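Long-range contacts in CAMK/CAMK2 protein kinase (Salpingoeca rosetta, PDB 5IG1), which probably phosphorylates serine and threonine residues of target proteins with ATP under calcium/calmodulin control, the present chain being its kinase domain and the start of its regulatory segment: residues A[110-115]-A[284-289]; A[117-122]-A[274-279]; A[123-128]-A[156-161]; A[128-133]-A[266-271]. All blocks are in the same frame, centred on the assembly; numbering follows the deposited sequence.

Contact 1 of 4, residues A[110-115]-A[284-289]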
# COMPACT_ATOMS: atom_id res chain seq x y z
N ARG A 110 -14.27 -10.67 -8.67
CA ARG A 110 -15.62 -10.26 -8.33
C ARG A 110 -16.53 -10.35 -9.55
O ARG A 110 -16.11 -10.07 -10.67
CB ARG A 110 -15.63 -8.82 -7.79
CG ARG A 110 -14.83 -8.63 -6.51
CD ARG A 110 -15.16 -7.30 -5.86
NE ARG A 110 -14.25 -6.97 -4.76
CZ ARG A 110 -14.33 -5.87 -4.03
NH1 ARG A 110 -15.29 -4.98 -4.27
NH2 ARG A 110 -13.47 -5.65 -3.05
N LYS A 111 -17.77 -10.75 -9.32
CA LYS A 111 -18.77 -10.72 -10.38
C LYS A 111 -19.35 -9.33 -10.56
O LYS A 111 -19.96 -9.06 -11.60
CB LYS A 111 -19.90 -11.72 -10.09
CG LYS A 111 -20.86 -11.25 -9.00
CD LYS A 111 -22.19 -12.00 -9.07
CE LYS A 111 -22.95 -11.67 -10.35
NZ LYS A 111 -23.32 -10.23 -10.44
N PHE A 112 -19.18 -8.45 -9.58
CA PHE A 112 -19.72 -7.11 -9.63
C PHE A 112 -18.70 -6.16 -9.01
O PHE A 112 -18.25 -6.39 -7.88
CB PHE A 112 -21.06 -7.01 -8.91
CG PHE A 112 -21.67 -5.63 -8.93
CD1 PHE A 112 -22.37 -5.19 -10.05
CD2 PHE A 112 -21.56 -4.79 -7.84
CE1 PHE A 112 -22.94 -3.93 -10.07
CE2 PHE A 112 -22.13 -3.53 -7.85
CZ PHE A 112 -22.81 -3.10 -8.97
N TYR A 113 -18.35 -5.12 -9.74
CA TYR A 113 -17.36 -4.15 -9.28
C TYR A 113 -17.69 -2.83 -9.96
O TYR A 113 -17.78 -2.77 -11.19
CB TYR A 113 -15.94 -4.61 -9.61
CG TYR A 113 -14.87 -3.60 -9.27
CD1 TYR A 113 -14.51 -3.37 -7.95
CD2 TYR A 113 -14.23 -2.88 -10.26
CE1 TYR A 113 -13.53 -2.44 -7.63
CE2 TYR A 113 -13.25 -1.96 -9.96
CZ TYR A 113 -12.91 -1.74 -8.64
OH TYR A 113 -11.93 -0.81 -8.32
N ASN A 114 -17.88 -1.79 -9.16
CA ASN A 114 -18.27 -0.49 -9.67
C ASN A 114 -17.50 0.58 -8.91
O ASN A 114 -16.71 0.29 -8.01
CB ASN A 114 -19.78 -0.29 -9.55
CG ASN A 114 -20.29 -0.40 -8.13
OD1 ASN A 114 -19.60 -0.91 -7.25
ND2 ASN A 114 -21.51 0.07 -7.90
N GLU A 115 -17.75 1.84 -9.28
CA GLU A 115 -17.04 2.94 -8.64
C GLU A 115 -17.30 2.99 -7.15
O GLU A 115 -16.45 3.47 -6.40
CB GLU A 115 -17.44 4.28 -9.26
CG GLU A 115 -16.93 4.55 -10.65
CD GLU A 115 -17.26 5.96 -11.08
OE1 GLU A 115 -17.48 6.80 -10.18
OE2 GLU A 115 -17.31 6.23 -12.30
N SER A 284 -22.41 3.52 -10.34
CA SER A 284 -22.99 2.25 -9.92
C SER A 284 -22.85 1.14 -10.93
O SER A 284 -22.90 -0.03 -10.54
CB SER A 284 -24.48 2.43 -9.61
OG SER A 284 -25.18 2.73 -10.80
N VAL A 285 -22.68 1.47 -12.21
CA VAL A 285 -22.65 0.45 -13.25
C VAL A 285 -21.44 -0.46 -13.04
O VAL A 285 -20.38 -0.02 -12.58
CB VAL A 285 -22.64 1.09 -14.65
CG1 VAL A 285 -21.32 1.80 -14.92
CG2 VAL A 285 -22.94 0.06 -15.72
N HIS A 286 -21.61 -1.74 -13.35
CA HIS A 286 -20.53 -2.71 -13.26
C HIS A 286 -19.51 -2.47 -14.38
O HIS A 286 -19.89 -2.33 -15.55
CB HIS A 286 -21.10 -4.12 -13.35
CG HIS A 286 -20.08 -5.18 -13.60
ND1 HIS A 286 -19.33 -5.73 -12.58
CD2 HIS A 286 -19.68 -5.79 -14.74
CE1 HIS A 286 -18.51 -6.65 -13.09
NE2 HIS A 286 -18.71 -6.70 -14.40
N ARG A 287 -18.23 -2.44 -14.02
CA ARG A 287 -17.15 -2.20 -14.98
C ARG A 287 -16.42 -3.52 -15.25
O ARG A 287 -15.37 -3.80 -14.66
CB ARG A 287 -16.20 -1.13 -14.48
CG ARG A 287 -16.82 -0.07 -13.62
CD ARG A 287 -15.97 1.18 -13.56
NE ARG A 287 -16.26 2.08 -14.67
CZ ARG A 287 -15.49 2.21 -15.75
NH1 ARG A 287 -14.38 1.50 -15.86
NH2 ARG A 287 -15.85 3.04 -16.72
N GLN A 288 -16.96 -4.32 -16.16
CA GLN A 288 -16.30 -5.58 -16.51
C GLN A 288 -14.99 -5.33 -17.26
O GLN A 288 -14.02 -6.07 -17.07
CB GLN A 288 -17.24 -6.46 -17.33
CG GLN A 288 -16.67 -7.84 -17.65
CD GLN A 288 -16.41 -8.67 -16.41
OE1 GLN A 288 -17.15 -8.60 -15.44
NE2 GLN A 288 -15.34 -9.46 -16.44
N ALA A 289 -14.96 -4.31 -18.11
CA ALA A 289 -13.72 -3.95 -18.79
C ALA A 289 -12.60 -3.68 -17.78
O ALA A 289 -11.45 -4.09 -17.99
CB ALA A 289 -13.94 -2.74 -19.68
O HOH W 1 -18.54 3.99 -13.30
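Tyr113 and His286 hold the tight centre of this contact. The backbone N of Tyr113 donates to His286 ND1 at 3.1 Å, almost in the plane of the imidazole. CG of His286 stands anti to its backbone N (chi1 166°), which swings the ring across to the loop. At its far corner, NE2 donates to Gln288 OE1 over 2.7 Å, so both ring nitrogens are used and the ring is fixed in rotation. One residue on, Arg287 N meets Tyr113 O at 2.9 Å in a nearly straight bond. Asn114 uses both polar atoms of its amide: OD1 caps the following helix at Asp117 N, while ND2 reaches Ser284 O at 3.0 Å from above the carbonyl plane. Buried Tyr113 turns its hydroxyl to Leu211 O. The solvent side is looser. Phe112 is exposed, its ring nearly parallel to that of His286 but slid aside, with centroids 5.8 Å apart, and CD1 rests near His286 CB; Lys111 points away. A leucine in place of His286 would probably leave Tyr113 N and Gln288 OE1 without their partner in the ring. A water joins Glu115 OE2 to Arg287 NE, and Arg287 NH1 is hydrogen-bonded to Thr290 OG1. Such docking of the sequence His286-Arg287-Gln288 that leads into helix 288-302, whose Thr290 probably matches the autophosphorylated threonine of CaMKII, onto the C-lobe is characteristic of the kinase's regulatory segment.

Contact 2 of 4, residues A[117-122]-A[274-279]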
# COMPACT_ATOMS: atom_id res chain seq x y z
N ASP A 117 -17.59 0.43 -5.05
CA ASP A 117 -16.60 -0.46 -4.44
C ASP A 117 -15.23 0.20 -4.43
O ASP A 117 -14.53 0.18 -3.41
CB ASP A 117 -16.56 -1.79 -5.19
CG ASP A 117 -17.88 -2.52 -5.15
OD1 ASP A 117 -18.80 -2.04 -4.45
OD2 ASP A 117 -18.00 -3.58 -5.81
N ALA A 118 -14.83 0.78 -5.56
CA ALA A 118 -13.53 1.45 -5.63
C ALA A 118 -13.44 2.59 -4.63
O ALA A 118 -12.36 2.89 -4.10
CB ALA A 118 -13.27 1.95 -7.05
N SER A 119 -14.57 3.23 -4.34
CA SER A 119 -14.61 4.32 -3.38
C SER A 119 -14.55 3.80 -1.96
O SER A 119 -14.04 4.49 -1.08
CB SER A 119 -15.87 5.16 -3.60
OG SER A 119 -15.89 6.30 -2.76
N ALA A 120 -15.10 2.61 -1.71
CA ALA A 120 -14.96 2.00 -0.39
C ALA A 120 -13.51 1.62 -0.14
O ALA A 120 -12.95 1.91 0.94
CB ALA A 120 -15.87 0.78 -0.29
N CYS A 121 -12.87 0.99 -1.12
CA CYS A 121 -11.45 0.67 -1.01
C CYS A 121 -10.63 1.94 -0.78
O CYS A 121 -9.84 2.03 0.17
CB CYS A 121 -10.97 -0.05 -2.26
SG CYS A 121 -11.77 -1.63 -2.56
N MET A 122 -10.83 2.94 -1.64
CA MET A 122 -10.06 4.17 -1.50
C MET A 122 -10.37 4.88 -0.20
O MET A 122 -9.51 5.57 0.35
CB MET A 122 -10.32 5.10 -2.68
CG MET A 122 -9.50 4.74 -3.89
SD MET A 122 -7.76 4.89 -3.49
CE MET A 122 -7.75 6.55 -2.81
N PRO A 274 -16.53 14.60 -2.39
CA PRO A 274 -17.85 13.97 -2.56
C PRO A 274 -17.77 12.54 -3.07
O PRO A 274 -18.60 11.71 -2.67
CB PRO A 274 -18.57 14.89 -3.56
CG PRO A 274 -17.49 15.72 -4.18
CD PRO A 274 -16.42 15.87 -3.13
N TRP A 275 -16.80 12.22 -3.93
CA TRP A 275 -16.69 10.86 -4.44
C TRP A 275 -16.29 9.86 -3.35
O TRP A 275 -16.49 8.66 -3.53
CB TRP A 275 -15.69 10.80 -5.59
CG TRP A 275 -15.74 9.53 -6.38
CD1 TRP A 275 -16.58 9.24 -7.41
CD2 TRP A 275 -14.91 8.37 -6.20
NE1 TRP A 275 -16.32 7.97 -7.89
CE2 TRP A 275 -15.31 7.42 -7.15
CE3 TRP A 275 -13.88 8.05 -5.31
CZ2 TRP A 275 -14.71 6.16 -7.25
CZ3 TRP A 275 -13.27 6.81 -5.42
CH2 TRP A 275 -13.70 5.88 -6.37
N ILE A 276 -15.74 10.34 -2.24
CA ILE A 276 -15.29 9.49 -1.14
C ILE A 276 -16.29 9.49 0.02
O ILE A 276 -16.57 8.45 0.60
CB ILE A 276 -13.89 9.91 -0.66
CG1 ILE A 276 -12.86 9.81 -1.78
CG2 ILE A 276 -13.46 9.06 0.53
CD1 ILE A 276 -12.39 8.40 -2.05
N ALA A 277 -16.82 10.66 0.36
CA ALA A 277 -17.65 10.81 1.55
C ALA A 277 -19.12 10.56 1.29
O ALA A 277 -19.84 10.13 2.21
CB ALA A 277 -17.48 12.22 2.14
N ARG A 278 -19.60 10.82 0.08
CA ARG A 278 -21.00 10.63 -0.26
C ARG A 278 -21.18 9.26 -0.90
O ARG A 278 -20.50 8.92 -1.88
CB ARG A 278 -21.49 11.73 -1.19
CG ARG A 278 -21.63 13.08 -0.52
CD ARG A 278 -22.84 13.10 0.41
NE ARG A 278 -22.91 14.33 1.21
CZ ARG A 278 -23.40 15.48 0.77
NH1 ARG A 278 -23.87 15.58 -0.47
NH2 ARG A 278 -23.42 16.54 1.57
N ARG A 279 -22.09 8.46 -0.34
CA ARG A 279 -22.22 7.06 -0.72
C ARG A 279 -22.90 6.88 -2.07
O ARG A 279 -23.04 5.74 -2.52
CB ARG A 279 -22.99 6.32 0.38
CG ARG A 279 -22.59 4.87 0.58
CD ARG A 279 -21.19 4.73 1.19
NE ARG A 279 -21.06 5.46 2.45
CZ ARG A 279 -20.21 6.46 2.65
NH1 ARG A 279 -19.39 6.85 1.68
NH2 ARG A 279 -20.16 7.07 3.83
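Trp275 lays the six-membered ring of its indole against helix 115-134, with CB of Ser119 over one face, 3.7 Å from the ring centroid and 17° off the normal: a CH-pi contact. A residue as small as serine suits this position because a flat ring can come close to the helix backbone only where no long side chain intervenes. Ala118 is small for the same reason, its CB lying 4.0 Å from Trp275 CH2. Met122, one turn beyond Ser119, brings CB to the edge of the indole and packs the same atom against Ile276 CD1 at 3.9 Å. The indole owes its place to CG standing anti to the backbone N (chi1 -167°), which carries the ring from the short helix 274-277 to the neighbouring one. Here the His-Pro-Trp sequence that marks the end of many protein kinase domains meets the long central helix of the C-lobe, usually called helix E; Leu208 from helix 198-213 and Leu252 from helix 247-256 also pack on the tryptophan. Replacing Trp275 by alanine would probably open a gap between these helices and leave Glu115 OE1 without the indole N-H. Toward the polar rim, Ser119 OG donates to Trp275 O at 2.6 Å, lying in the carbonyl plane, so one short side chain offers a methylene to the ring and a hydroxyl to the backbone of the same residue. Trp275 NE1 is bound by Glu115 OE1, a buried carboxylate at the start of helix 115-134. Farther out, exposed Arg279 turns NH1 back toward Ile276 O in a weak bond.

Contact 3 of 4, residues A[123-128]-A[156-161]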
# COMPACT_ATOMS: atom_id res chain seq x y z
N HIS A 123 -11.59 4.75 0.29
CA HIS A 123 -11.92 5.35 1.57
C HIS A 123 -11.10 4.71 2.68
O HIS A 123 -10.54 5.42 3.53
CB HIS A 123 -13.42 5.20 1.86
CG HIS A 123 -13.82 5.72 3.20
ND1 HIS A 123 -14.31 7.00 3.40
CD2 HIS A 123 -13.78 5.14 4.43
CE1 HIS A 123 -14.57 7.18 4.68
NE2 HIS A 123 -14.25 6.07 5.33
N GLN A 124 -11.02 3.38 2.69
CA GLN A 124 -10.22 2.71 3.71
C GLN A 124 -8.74 3.06 3.59
O GLN A 124 -8.09 3.38 4.60
CB GLN A 124 -10.44 1.20 3.61
CG GLN A 124 -11.90 0.82 3.71
CD GLN A 124 -12.15 -0.63 3.39
OE1 GLN A 124 -11.65 -1.52 4.07
NE2 GLN A 124 -12.92 -0.89 2.33
N ILE A 125 -8.20 3.02 2.37
CA ILE A 125 -6.81 3.40 2.16
C ILE A 125 -6.57 4.82 2.66
O ILE A 125 -5.61 5.09 3.40
CB ILE A 125 -6.44 3.26 0.67
CG1 ILE A 125 -6.63 1.82 0.20
CG2 ILE A 125 -5.00 3.74 0.42
CD1 ILE A 125 -6.50 1.66 -1.29
N LEU A 126 -7.46 5.74 2.29
CA LEU A 126 -7.30 7.14 2.67
C LEU A 126 -7.38 7.32 4.18
O LEU A 126 -6.65 8.12 4.75
CB LEU A 126 -8.34 8.01 1.97
CG LEU A 126 -8.03 8.36 0.51
CD1 LEU A 126 -9.16 9.18 -0.08
CD2 LEU A 126 -6.72 9.13 0.41
N SER A 127 -8.28 6.60 4.85
CA SER A 127 -8.39 6.77 6.30
C SER A 127 -7.14 6.27 7.00
O SER A 127 -6.60 6.94 7.90
CB SER A 127 -9.64 6.05 6.83
OG SER A 127 -9.58 4.66 6.58
N ALA A 128 -6.64 5.10 6.58
CA ALA A 128 -5.36 4.62 7.10
C ALA A 128 -4.26 5.65 6.87
O ALA A 128 -3.48 5.95 7.78
CB ALA A 128 -5.00 3.29 6.43
N ALA A 156 -14.73 -7.57 3.48
CA ALA A 156 -13.56 -7.54 4.36
C ALA A 156 -12.86 -6.20 4.23
O ALA A 156 -12.87 -5.57 3.16
CB ALA A 156 -12.59 -8.67 4.00
N PRO A 157 -12.24 -5.72 5.31
CA PRO A 157 -11.60 -4.40 5.25
C PRO A 157 -10.29 -4.42 4.49
O PRO A 157 -9.53 -5.39 4.54
CB PRO A 157 -11.38 -4.06 6.73
CG PRO A 157 -11.24 -5.39 7.38
CD PRO A 157 -12.17 -6.31 6.65
N VAL A 158 -10.04 -3.34 3.76
CA VAL A 158 -8.74 -3.13 3.14
C VAL A 158 -7.77 -2.63 4.20
O VAL A 158 -8.10 -1.73 4.99
CB VAL A 158 -8.85 -2.13 1.98
CG1 VAL A 158 -7.48 -1.84 1.40
CG2 VAL A 158 -9.78 -2.67 0.91
N LYS A 159 -6.58 -3.21 4.23
CA LYS A 159 -5.53 -2.84 5.17
C LYS A 159 -4.25 -2.59 4.40
O LYS A 159 -3.86 -3.41 3.57
CB LYS A 159 -5.31 -3.94 6.21
CG LYS A 159 -6.46 -4.11 7.19
CD LYS A 159 -6.24 -5.34 8.04
CE LYS A 159 -7.35 -5.51 9.06
NZ LYS A 159 -7.09 -4.71 10.29
N ILE A 160 -3.60 -1.44 4.65
CA ILE A 160 -2.31 -1.16 4.04
C ILE A 160 -1.22 -1.76 4.91
O ILE A 160 -1.42 -2.03 6.10
CB ILE A 160 -2.09 0.35 3.81
CG1 ILE A 160 -1.89 1.07 5.13
CG2 ILE A 160 -3.28 0.95 3.07
CD1 ILE A 160 -1.65 2.56 4.96
N THR A 161 -0.05 -1.99 4.31
CA THR A 161 1.00 -2.74 5.00
C THR A 161 2.35 -2.40 4.38
O THR A 161 2.46 -1.52 3.52
CB THR A 161 0.71 -4.24 4.94
OG1 THR A 161 1.72 -4.95 5.65
CG2 THR A 161 0.68 -4.71 3.49
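Gln124, whose side chain lies across Val158 at about a right angle, has a backbone O gripped by two donors from the same face of its plane: Ala128 N at 3.0 Å, the ordinary helical bond, and Ser127 OG at 2.8 Å. The serine hydroxyl thus folds back on its own helix, as serines in helices often do, and leaves the business of reaching the strand to the glutamine. That side chain, extended beyond CG, carries its amide to the strand, where OE1 accepts from Val158 N. The modelled separation is implausibly short, so the length of this bond is doubtful; glutamine suits the place because it can bring an acceptor to a backbone N-H at the start of the outermost strand of a small sheet. NE2 turns back to Ala120 O in a weak bond. Strand 158-160 is paired with 147-149 in the C-lobe and leads into the DFG motif; helix 115-134 covers this hairpin, an arrangement shared by the protein kinases, and its residues 123-128 run 7.8 Å from strand 158-160 at closest approach, at 36°. Above the glutamine the contact turns apolar. Ile125 CG1 meets Val158 CG1 at 3.9 Å, and its other branch, CG2, lies 4.2 Å from Ile160 CG2. Ile160 holds CG1 between the backbone N and the carbonyl carbon (chi1 70°), from where CD1 comes to 3.7 Å from Ala128 CB. Alternation in the strand sets Val158 and Ile160 toward the helix and Lys159 away from it, where its NZ forms a salt bridge with Glu96.

Contact 4 of 4, residues A[128-133]-A[266-271]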
# COMPACT_ATOMS: atom_id res chain seq x y z
N ALA A 128 -6.64 5.10 6.58
CA ALA A 128 -5.36 4.62 7.10
C ALA A 128 -4.26 5.65 6.87
O ALA A 128 -3.48 5.95 7.78
CB ALA A 128 -5.00 3.29 6.43
N LEU A 129 -4.21 6.22 5.66
CA LEU A 129 -3.22 7.26 5.37
C LEU A 129 -3.40 8.48 6.25
O LEU A 129 -2.42 9.14 6.60
CB LEU A 129 -3.29 7.66 3.90
CG LEU A 129 -2.54 6.75 2.94
CD1 LEU A 129 -2.29 7.53 1.68
CD2 LEU A 129 -1.22 6.31 3.58
N GLN A 130 -4.65 8.83 6.58
CA GLN A 130 -4.89 9.96 7.47
C GLN A 130 -4.30 9.69 8.84
O GLN A 130 -3.74 10.59 9.48
CB GLN A 130 -6.39 10.24 7.58
CG GLN A 130 -6.71 11.42 8.47
CD GLN A 130 -8.20 11.71 8.54
OE1 GLN A 130 -8.64 12.84 8.34
NE2 GLN A 130 -8.99 10.68 8.85
N HIS A 131 -4.42 8.44 9.31
CA HIS A 131 -3.79 8.07 10.57
C HIS A 131 -2.27 8.12 10.47
O HIS A 131 -1.60 8.52 11.43
CB HIS A 131 -4.24 6.68 11.01
CG HIS A 131 -3.73 6.28 12.36
ND1 HIS A 131 -2.88 5.21 12.55
CD2 HIS A 131 -3.94 6.81 13.59
CE1 HIS A 131 -2.59 5.10 13.83
NE2 HIS A 131 -3.23 6.06 14.48
N CYS A 132 -1.72 7.72 9.33
CA CYS A 132 -0.27 7.77 9.17
C CYS A 132 0.23 9.22 9.15
O CYS A 132 1.09 9.60 9.94
CB CYS A 132 0.15 7.04 7.89
SG CYS A 132 -0.02 5.26 8.03
N HIS A 133 -0.33 10.03 8.26
CA HIS A 133 0.12 11.41 8.10
C HIS A 133 -0.14 12.24 9.35
O HIS A 133 0.62 13.18 9.62
CB HIS A 133 -0.58 12.05 6.89
CG HIS A 133 -0.32 11.33 5.60
ND1 HIS A 133 -0.85 11.76 4.40
CD2 HIS A 133 0.40 10.22 5.32
CE1 HIS A 133 -0.47 10.94 3.44
NE2 HIS A 133 0.29 9.99 3.97
N THR A 266 -4.47 17.32 0.82
CA THR A 266 -4.12 16.44 1.92
C THR A 266 -5.11 15.28 1.97
O THR A 266 -6.17 15.30 1.33
CB THR A 266 -4.14 17.19 3.24
OG1 THR A 266 -5.50 17.37 3.65
CG2 THR A 266 -3.48 18.54 3.09
N VAL A 267 -4.75 14.25 2.74
CA VAL A 267 -5.63 13.09 2.84
C VAL A 267 -6.95 13.46 3.51
O VAL A 267 -8.00 12.89 3.19
CB VAL A 267 -4.91 11.95 3.57
CG1 VAL A 267 -5.90 10.92 4.03
CG2 VAL A 267 -3.88 11.31 2.66
N GLN A 268 -6.95 14.43 4.43
CA GLN A 268 -8.20 14.85 5.06
C GLN A 268 -9.13 15.50 4.04
O GLN A 268 -10.32 15.16 3.96
CB GLN A 268 -7.90 15.80 6.22
CG GLN A 268 -8.98 15.86 7.29
CD GLN A 268 -8.42 16.32 8.63
OE1 GLN A 268 -7.22 16.59 8.76
NE2 GLN A 268 -9.29 16.40 9.63
N GLU A 269 -8.59 16.42 3.24
CA GLU A 269 -9.36 17.01 2.15
C GLU A 269 -9.91 15.93 1.22
O GLU A 269 -11.06 16.01 0.79
CB GLU A 269 -8.49 17.99 1.37
CG GLU A 269 -7.84 19.06 2.22
CD GLU A 269 -6.95 19.97 1.42
OE1 GLU A 269 -6.77 19.71 0.21
OE2 GLU A 269 -6.42 20.95 1.99
N LEU A 270 -9.09 14.93 0.90
CA LEU A 270 -9.57 13.84 0.05
C LEU A 270 -10.73 13.10 0.71
O LEU A 270 -11.73 12.80 0.06
CB LEU A 270 -8.42 12.87 -0.27
CG LEU A 270 -7.30 13.45 -1.14
CD1 LEU A 270 -6.22 12.40 -1.40
CD2 LEU A 270 -7.85 13.98 -2.45
N LEU A 271 -10.60 12.80 2.01
CA LEU A 271 -11.67 12.11 2.72
C LEU A 271 -12.94 12.94 2.76
O LEU A 271 -14.02 12.38 2.99
CB LEU A 271 -11.22 11.78 4.15
CG LEU A 271 -10.37 10.52 4.29
CD1 LEU A 271 -9.81 10.41 5.69
CD2 LEU A 271 -11.19 9.31 3.93
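Two helices of the kinase C-lobe pack here nearly antiparallel, the long helix 115-134 and the short helix 267-271, with Val267 fitting like a knob into a hole. The axes of helix segment 128-133 and helix 267-271 come within 9.5 Å at closest approach, at 154°. The hole is formed by Leu126, Leu129, Gln130 and His133, four residues spaced as the knobs-into-holes pattern requires. The two methyls of Val267 divide the work: CG1 lies 3.6 Å from Gln130 CB, while CG2 meets Leu129 CB at 3.9 Å and His133 CE1 at 3.5 Å. CG1 stands anti to the backbone N (chi1 164°), and a beta-branched residue suits the spot because both branches fill it close to the backbone. His133 crosses Val267 at about a right angle, and the polar end of the ring is taken up elsewhere, NE2 bonding Asp200 of helix 198-213. Beyond CB, the extended chain of Gln130 carries the amide obliquely across Leu271 CD1, with OE1 against Gln268 CG and the amide plane turned 87° from that of Gln268. Thr266 and Glu269 close a capping box at the start of helix 267-271: Glu269 N donates to Thr266 OG1 at 3.3 Å in an almost straight bond, answered by a weaker one from Thr266 N to Glu269 OE1. Since no hydrogen bond passes between the two segments, they meet by van der Waals packing, the Gln130 amide included; the capping bonds and the bond of His133 NE2 lie outside the interface.

Overall arrangement
Contacts 2, 3 and 4 all build on helix 115-134, the central helix of the C-lobe, while contact 1 sits at the surface just before it, where what is probably the regulatory segment docks on the C-lobe. Contact 2 is the fully buried one; contacts 3 and 4 are partly buried and share Ala128, which works only in contact 3, facing the strand. Chemistry follows place: contact 1 relies on backbone and side-chain hydrogen bonds, contact 4 on packing without a hydrogen bond between its segments, and contacts 2 and 3 on both. Glu115 and Trp275 tie contacts 1 and 2, and Leu126 links contact 3 with contact 4.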